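Local coordinates for protein pyruvate formate-lyase 2 (Archaeoglobus fulgidus, PDB 2F3O) that is of uncertain function but, as a glycyl radical enzyme of the pyruvate formate-lyase family, probably acts as a lyase through a backbone glycine radical, at residues 327-332 against 757-762; 26-31 against 117-122; 442-447 against 489-494. All blocks are in the same frame, centred on the assembly; numbering follows the deposited sequence.

Contact 1 of 3, residues 327-332 against 757-762; sequences SGQATN and FVELSR
Ser-327, Gly-328 and Gln-329 meet Glu-759, Leu-760 and Ser-761 in a buried loop-to-loop contact, where the loop between helix 322-325 and strand 334-338 lies against the connection from strand 754-756 to helix 762-770. The second loop comes a few residues after Gly-752, the predicted glycyl radical position; the radical itself is not present in this structure. The one hydrogen bond across the segments runs from Ser-761 N to Ser-327 OG, at 3.1 Å and bent to 145° at the hydrogen. Ser-761 is also the N-cap of helix 762-770: its OG lies between its own backbone N and carbonyl carbon (chi1 69°), folded back to accept a weak bond from Val-764 N. The hydroxyl of Ser-327 thus accepts from the backbone of the residue that caps the helix. Beside this bond Leu-760 reaches the glycine backbone with a single methyl, CD2 lying 3.6 Å from Gly-328 CA. The backbone of Gly-328 lies in a region used chiefly by glycine, and its carbonyl O accepts from Trp-753 NE1. Farther along, the amide of Gln-329 stacks in an offset way on the carboxylate of Glu-759, the planes only 4° apart, with Gln-329 NE2 3.6 Å from Glu-759 CD. Asn-99 bridges both groups, its OD1 accepting from Gln-329 NE2 and its backbone N donating to Glu-759 OE2. One direct bond and an amide-carboxylate stack with both polar ends held by Asn-99 may thus restrain the two loops.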
# COMPACT_ATOMS: atom_id res chain seq x y z
N SER A 327 -27.17 32.65 -14.85
CA SER A 327 -27.33 33.95 -15.53
C SER A 327 -26.26 34.94 -15.12
O SER A 327 -25.82 34.94 -13.98
CB SER A 327 -28.70 34.56 -15.18
OG SER A 327 -29.20 35.33 -16.26
N GLY A 328 -25.85 35.78 -16.05
CA GLY A 328 -24.87 36.79 -15.72
C GLY A 328 -23.49 36.52 -16.23
O GLY A 328 -22.51 37.01 -15.66
N GLN A 329 -23.42 35.75 -17.31
CA GLN A 329 -22.18 35.52 -18.05
C GLN A 329 -21.04 35.02 -17.17
O GLN A 329 -19.96 35.62 -17.10
CB GLN A 329 -21.77 36.78 -18.79
CG GLN A 329 -22.80 37.26 -19.79
CD GLN A 329 -22.37 38.51 -20.50
OE1 GLN A 329 -21.79 39.42 -19.89
NE2 GLN A 329 -22.64 38.58 -21.79
N ALA A 330 -21.29 33.91 -16.48
CA ALA A 330 -20.41 33.44 -15.44
C ALA A 330 -19.30 32.58 -16.02
O ALA A 330 -19.55 31.51 -16.57
CB ALA A 330 -21.20 32.67 -14.44
N THR A 331 -18.08 33.06 -15.92
CA THR A 331 -16.94 32.25 -16.29
C THR A 331 -16.01 32.21 -15.09
O THR A 331 -15.72 31.14 -14.56
CB THR A 331 -16.21 32.81 -17.52
OG1 THR A 331 -15.88 34.19 -17.31
CG2 THR A 331 -17.09 32.68 -18.75
N ASN A 332 -15.54 33.39 -14.69
CA ASN A 332 -14.94 33.61 -13.38
C ASN A 332 -13.52 33.17 -13.18
O ASN A 332 -13.23 32.41 -12.26
CB ASN A 332 -15.86 33.13 -12.26
CG ASN A 332 -17.07 34.00 -12.15
OD1 ASN A 332 -16.94 35.18 -11.89
ND2 ASN A 332 -18.25 33.45 -12.39
N PHE A 757 -25.53 44.18 -15.34
CA PHE A 757 -26.94 44.05 -15.00
C PHE A 757 -27.83 43.68 -16.18
O PHE A 757 -28.78 42.91 -16.04
CB PHE A 757 -27.45 45.34 -14.37
CG PHE A 757 -28.88 45.29 -13.95
CD1 PHE A 757 -29.23 44.76 -12.73
CD2 PHE A 757 -29.89 45.76 -14.80
CE1 PHE A 757 -30.57 44.71 -12.34
CE2 PHE A 757 -31.23 45.70 -14.42
CZ PHE A 757 -31.57 45.19 -13.18
N VAL A 758 -27.49 44.24 -17.34
CA VAL A 758 -28.17 44.00 -18.63
C VAL A 758 -28.20 42.52 -19.03
O VAL A 758 -29.14 42.04 -19.66
CB VAL A 758 -27.48 44.86 -19.72
CG1 VAL A 758 -27.92 44.47 -21.13
CG2 VAL A 758 -27.75 46.33 -19.44
N GLU A 759 -27.17 41.78 -18.63
CA GLU A 759 -27.05 40.38 -18.98
C GLU A 759 -27.72 39.38 -18.02
O GLU A 759 -27.62 38.19 -18.22
CB GLU A 759 -25.58 40.04 -19.20
CG GLU A 759 -24.92 41.02 -20.16
CD GLU A 759 -25.41 40.87 -21.61
OE1 GLU A 759 -25.12 41.78 -22.43
OE2 GLU A 759 -26.07 39.86 -21.97
N LEU A 760 -28.41 39.89 -17.01
CA LEU A 760 -29.17 39.05 -16.10
C LEU A 760 -30.59 38.92 -16.58
O LEU A 760 -31.14 39.88 -17.09
CB LEU A 760 -29.18 39.69 -14.73
CG LEU A 760 -27.80 39.83 -14.12
CD1 LEU A 760 -27.84 40.77 -12.94
CD2 LEU A 760 -27.36 38.47 -13.69
N SER A 761 -31.21 37.75 -16.40
CA SER A 761 -32.59 37.51 -16.82
C SER A 761 -33.59 38.33 -16.00
O SER A 761 -33.22 38.88 -14.97
CB SER A 761 -32.92 36.02 -16.68
OG SER A 761 -32.99 35.65 -15.31
N ARG A 762 -34.84 38.41 -16.47
CA ARG A 762 -35.91 39.16 -15.76
C ARG A 762 -36.12 38.70 -14.33
O ARG A 762 -36.13 39.56 -13.44
CB ARG A 762 -37.27 39.17 -16.48
CG ARG A 762 -37.21 39.41 -17.95
CD ARG A 762 -37.61 40.83 -18.34
NE ARG A 762 -37.41 41.03 -19.78
CZ ARG A 762 -38.24 40.59 -20.74
NH1 ARG A 762 -39.36 39.92 -20.43
NH2 ARG A 762 -37.95 40.82 -22.01

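Contact 2 of 3, residues 26-31 against 117-122; sequences LYTESM and PYWQRK
A helix-to-helix-end junction in the outer part of the fold brings Tyr-27, Thr-28 and Met-31 of helix 22-34 against Tyr-118 and Trp-119, where helix 105-119 runs out into a type II turn from Trp-119 to Lys-122. The indole of Trp-119 is the centre of the contact. Its NE1 donates to Thr-28 OG1 at 2.8 Å, nearly straight at 164°, with the oxygen close to the plane of the ring. Thr-28 OG1 sits beside its own backbone N (chi1 -56°), where the hydroxyl can also give its proton to Cys-24 O one turn back. Across the contact the six-membered ring meets Tyr-27 and the Met-31 side chain. The Tyr-27 ring lies nearly parallel to this Trp-119 ring, 22° between the planes, but the two are slid apart, 5.5 Å between centroids, and barely overlap. Met-31 brings its terminal methyl, CE, up to the indole edge, 3.7 Å from Trp-119 CH2; bends at chi2 and chi3 direct it there. Thr-28 CG2 meets Tyr-118 CD2 at 3.8 Å, and the Tyr-118 ring edge rests over one face of the indole. The tyrosine hydroxyls bind elsewhere, Tyr-27 OH to Gln-43 and Tyr-118 OH to Glu-35 of the same chain. Lys-122 NZ returns to Tyr-118 O at 3.1 Å, while Arg-121 packs on Lys-32 of the second subunit and makes a long, weak ion pair with Glu-35 of that subunit. A relay runs from indole N-H through the threonine hydroxyl to Cys-24 O, which would favour one orientation of the indole among its largely carbon contacts.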
# COMPACT_ATOMS: atom_id res chain seq x y z
N LEU A 26 -10.70 22.75 -34.71
CA LEU A 26 -9.34 22.21 -34.74
C LEU A 26 -9.16 21.05 -33.75
O LEU A 26 -8.37 20.13 -34.01
CB LEU A 26 -8.32 23.30 -34.47
CG LEU A 26 -8.09 24.29 -35.61
CD1 LEU A 26 -7.43 25.54 -35.07
CD2 LEU A 26 -7.27 23.65 -36.72
N TYR A 27 -9.88 21.12 -32.63
CA TYR A 27 -9.97 20.01 -31.68
C TYR A 27 -10.51 18.75 -32.34
O TYR A 27 -9.91 17.68 -32.23
CB TYR A 27 -10.88 20.40 -30.54
CG TYR A 27 -10.90 19.43 -29.39
CD1 TYR A 27 -9.84 19.34 -28.50
CD2 TYR A 27 -12.00 18.62 -29.17
CE1 TYR A 27 -9.87 18.46 -27.43
CE2 TYR A 27 -12.03 17.73 -28.11
CZ TYR A 27 -10.98 17.65 -27.25
OH TYR A 27 -11.07 16.76 -26.22
N THR A 28 -11.64 18.89 -33.03
CA THR A 28 -12.28 17.78 -33.71
C THR A 28 -11.38 17.23 -34.82
O THR A 28 -11.23 16.02 -34.99
CB THR A 28 -13.63 18.22 -34.29
OG1 THR A 28 -14.44 18.76 -33.23
CG2 THR A 28 -14.36 17.05 -34.90
N GLU A 29 -10.74 18.15 -35.53
CA GLU A 29 -9.83 17.83 -36.62
C GLU A 29 -8.68 16.92 -36.16
O GLU A 29 -8.34 15.96 -36.85
CB GLU A 29 -9.28 19.13 -37.15
CG GLU A 29 -8.98 19.17 -38.62
CD GLU A 29 -8.51 20.55 -39.00
OE1 GLU A 29 -7.28 20.72 -39.27
OE2 GLU A 29 -9.36 21.48 -38.97
N SER A 30 -8.12 17.23 -34.99
CA SER A 30 -7.06 16.42 -34.40
C SER A 30 -7.60 15.10 -33.88
O SER A 30 -7.00 14.06 -34.11
CB SER A 30 -6.39 17.15 -33.26
OG SER A 30 -5.32 16.39 -32.71
N MET A 31 -8.74 15.16 -33.19
CA MET A 31 -9.38 13.95 -32.65
C MET A 31 -9.77 12.94 -33.74
O MET A 31 -9.77 11.74 -33.49
CB MET A 31 -10.60 14.30 -31.79
CG MET A 31 -10.28 15.00 -30.47
SD MET A 31 -9.37 14.04 -29.23
CE MET A 31 -10.69 13.15 -28.48
N PRO A 117 -22.65 15.72 -35.39
CA PRO A 117 -22.77 14.26 -35.52
C PRO A 117 -21.53 13.48 -35.05
O PRO A 117 -21.68 12.31 -34.69
CB PRO A 117 -23.02 14.04 -37.03
CG PRO A 117 -23.14 15.40 -37.64
CD PRO A 117 -22.43 16.34 -36.71
N TYR A 118 -20.34 14.08 -35.04
CA TYR A 118 -19.14 13.39 -34.56
C TYR A 118 -19.16 13.21 -33.04
O TYR A 118 -18.98 12.11 -32.53
CB TYR A 118 -17.86 14.12 -34.99
CG TYR A 118 -16.58 13.42 -34.58
CD1 TYR A 118 -16.11 12.32 -35.29
CD2 TYR A 118 -15.84 13.86 -33.49
CE1 TYR A 118 -14.95 11.68 -34.93
CE2 TYR A 118 -14.67 13.22 -33.12
CZ TYR A 118 -14.22 12.13 -33.84
OH TYR A 118 -13.07 11.47 -33.47
N TRP A 119 -19.39 14.30 -32.33
CA TRP A 119 -19.30 14.29 -30.88
C TRP A 119 -20.50 13.67 -30.17
O TRP A 119 -20.42 13.33 -29.01
CB TRP A 119 -19.01 15.69 -30.37
CG TRP A 119 -17.61 16.02 -30.64
CD1 TRP A 119 -17.14 16.83 -31.63
CD2 TRP A 119 -16.47 15.51 -29.95
NE1 TRP A 119 -15.77 16.87 -31.58
CE2 TRP A 119 -15.33 16.07 -30.56
CE3 TRP A 119 -16.30 14.65 -28.86
CZ2 TRP A 119 -14.04 15.79 -30.12
CZ3 TRP A 119 -15.02 14.37 -28.43
CH2 TRP A 119 -13.91 14.94 -29.05
N GLN A 120 -21.61 13.55 -30.88
CA GLN A 120 -22.73 12.74 -30.45
C GLN A 120 -22.17 11.43 -29.97
O GLN A 120 -21.43 10.76 -30.71
CB GLN A 120 -23.64 12.46 -31.64
CG GLN A 120 -25.04 12.02 -31.28
CD GLN A 120 -25.75 13.04 -30.42
OE1 GLN A 120 -25.66 14.26 -30.65
NE2 GLN A 120 -26.47 12.55 -29.42
N ARG A 121 -22.48 11.07 -28.72
CA ARG A 121 -21.97 9.82 -28.10
C ARG A 121 -20.41 9.61 -28.04
O ARG A 121 -19.91 8.48 -28.00
CB ARG A 121 -22.79 8.58 -28.55
CG ARG A 121 -22.39 7.93 -29.86
CD ARG A 121 -23.44 6.98 -30.33
NE ARG A 121 -23.14 6.57 -31.70
CZ ARG A 121 -23.76 5.58 -32.34
NH1 ARG A 121 -24.73 4.90 -31.73
NH2 ARG A 121 -23.42 5.28 -33.59
N LYS A 122 -19.67 10.71 -27.99
CA LYS A 122 -18.25 10.68 -27.68
C LYS A 122 -17.98 11.59 -26.48
O LYS A 122 -16.83 11.94 -26.20
CB LYS A 122 -17.42 11.17 -28.85
CG LYS A 122 -17.13 10.12 -29.88
CD LYS A 122 -16.15 10.63 -30.94
CE LYS A 122 -16.16 9.69 -32.13
NZ LYS A 122 -17.54 9.42 -32.69

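Contact 3 of 3, residues 442-447 against 489-494; sequences ALINVA and HIVKLV
Ile-444 carries the closely packed part of this contact, pressing from strand 435-445 onto Ile-490 and Val-494 of the long helix 477-508. The helix runs almost antiparallel to the strand, the short axes 157° apart in direction and 9.7 Å at closest approach. Lying in the chain between the parallel neighbouring strands 435-445 and 535-543, it belongs to a beta-alpha-beta crossover. Ile-444 divides its two branches between the helix residues. With CG1 beside the backbone N (chi1 -67°), CG1 and CD1 extend tip to tip against Val-494, CG1 reaching Val-494 CG1 at 3.7 Å and CD1 reaching Val-494 CG2 at 3.7 Å. The other branch, CG2, meets Ile-490 CG2 at 3.6 Å as the two isoleucines slide past each other in opposite directions. Around this core the fit is wider: Ala-442 CB stands 4.0 Å from Val-494 CG2, and Ile-444 CD1 is 4.4 Å from Val-491 CG2. Tyr-610 of helix 597-615 packs on both Ile-444 and Val-491, and Phe-145 and Leu-147 of the neighbouring strand lie against Val-494. The partly exposed His-489, Lys-492 and Leu-493 lie on the side of the helix turned from the strand, Leu-493 packing on Phe-145. On the strand, Leu-443 points away from the helix and touches Phe-326. The Asn-445 side chain is hydrogen-bonded instead: ND2 to Ser-143 O and Thr-642 OG1, OD1 weakly from Ala-447 N. No hydrogen bond links strand and helix; their union is methyl and methylene packing, with the strand's backbone bonds kept for its sheet neighbours.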
# COMPACT_ATOMS: atom_id res chain seq x y z
N ALA A 442 -21.48 20.12 -7.93
CA ALA A 442 -22.94 20.11 -7.91
C ALA A 442 -23.50 21.25 -7.10
O ALA A 442 -22.82 21.86 -6.27
CB ALA A 442 -23.48 18.80 -7.39
N LEU A 443 -24.78 21.51 -7.36
CA LEU A 443 -25.61 22.44 -6.58
C LEU A 443 -26.88 21.70 -6.19
O LEU A 443 -27.52 21.07 -7.04
CB LEU A 443 -25.93 23.69 -7.42
CG LEU A 443 -24.70 24.54 -7.82
CD1 LEU A 443 -24.54 24.62 -9.34
CD2 LEU A 443 -24.73 25.92 -7.17
N ILE A 444 -27.25 21.72 -4.92
CA ILE A 444 -28.38 20.91 -4.46
C ILE A 444 -29.53 21.75 -3.91
O ILE A 444 -29.33 22.60 -3.04
CB ILE A 444 -27.93 19.93 -3.38
CG1 ILE A 444 -26.99 18.89 -3.99
CG2 ILE A 444 -29.12 19.25 -2.72
CD1 ILE A 444 -26.19 18.17 -2.96
N ASN A 445 -30.72 21.50 -4.43
CA ASN A 445 -31.94 22.13 -3.93
C ASN A 445 -32.37 21.46 -2.66
O ASN A 445 -33.07 20.45 -2.71
CB ASN A 445 -33.04 21.97 -4.97
CG ASN A 445 -34.29 22.73 -4.63
OD1 ASN A 445 -34.32 23.50 -3.65
ND2 ASN A 445 -35.34 22.54 -5.43
N VAL A 446 -32.01 22.03 -1.51
CA VAL A 446 -32.36 21.41 -0.25
C VAL A 446 -33.82 21.70 0.13
O VAL A 446 -34.38 21.04 1.01
CB VAL A 446 -31.40 21.78 0.89
CG1 VAL A 446 -30.00 21.87 0.36
CG2 VAL A 446 -31.80 23.10 1.55
N ALA A 447 -34.44 22.66 -0.55
CA ALA A 447 -35.87 22.87 -0.39
C ALA A 447 -36.63 21.66 -0.89
O ALA A 447 -37.60 21.21 -0.26
CB ALA A 447 -36.32 24.13 -1.09
N HIS A 489 -30.47 11.42 1.72
CA HIS A 489 -30.86 10.71 0.50
C HIS A 489 -30.47 11.46 -0.78
O HIS A 489 -30.02 10.85 -1.74
CB HIS A 489 -32.36 10.49 0.52
CG HIS A 489 -32.89 9.85 -0.72
ND1 HIS A 489 -32.99 8.48 -0.85
CD2 HIS A 489 -33.38 10.37 -1.86
CE1 HIS A 489 -33.50 8.19 -2.04
NE2 HIS A 489 -33.74 9.32 -2.67
N ILE A 490 -30.65 12.78 -0.76
CA ILE A 490 -30.42 13.61 -1.92
C ILE A 490 -28.93 13.85 -2.12
O ILE A 490 -28.43 13.82 -3.25
CB ILE A 490 -31.14 14.94 -1.74
CG1 ILE A 490 -32.64 14.73 -1.89
CG2 ILE A 490 -30.68 15.97 -2.75
CD1 ILE A 490 -33.41 16.00 -1.99
N VAL A 491 -28.22 14.04 -1.01
CA VAL A 491 -26.76 14.17 -1.04
C VAL A 491 -26.15 12.91 -1.63
O VAL A 491 -25.34 12.99 -2.55
CB VAL A 491 -26.16 14.47 0.35
CG1 VAL A 491 -24.67 14.25 0.34
CG2 VAL A 491 -26.44 15.90 0.77
N LYS A 492 -26.59 11.75 -1.14
CA LYS A 492 -26.15 10.46 -1.64
C LYS A 492 -26.35 10.31 -3.14
O LYS A 492 -25.47 9.77 -3.83
CB LYS A 492 -26.84 9.32 -0.90
CG LYS A 492 -26.28 9.07 0.49
CD LYS A 492 -26.88 7.82 1.14
CE LYS A 492 -26.51 7.78 2.62
NZ LYS A 492 -27.49 7.02 3.44
N LEU A 493 -27.47 10.82 -3.64
CA LEU A 493 -27.73 10.83 -5.08
C LEU A 493 -26.68 11.64 -5.80
O LEU A 493 -26.18 11.21 -6.82
CB LEU A 493 -29.12 11.36 -5.41
CG LEU A 493 -30.29 10.41 -5.71
CD1 LEU A 493 -30.15 9.02 -5.09
CD2 LEU A 493 -31.58 11.05 -5.26
N VAL A 494 -26.30 12.80 -5.27
CA VAL A 494 -25.30 13.56 -6.02
C VAL A 494 -23.89 13.05 -5.80
O VAL A 494 -23.08 13.15 -6.71
CB VAL A 494 -25.41 15.13 -5.93
CG1 VAL A 494 -26.75 15.53 -5.48
CG2 VAL A 494 -24.37 15.73 -5.04

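All three contacts are buried where they touch, but contact 1 lies nearest the chain centre, about 13 Å from contact centre to chain centre, against 19 Å for contact 3 and 27 Å for contact 2. None shares an element with another, and the closest pair, contacts 1 and 3, is still about 10 Å apart between nearest atoms. Contact 3 is nested inside the long chain loop that contact 1 closes, whereas contact 2 precedes both. The chemistry shifts with place: loops near the predicted radical position use polar and stacked groups, the sheet-helix contact is purely aliphatic, and the peripheral helix junction mixes aromatic and methionine packing with one indole hydrogen bond, its turn approaching another subunit.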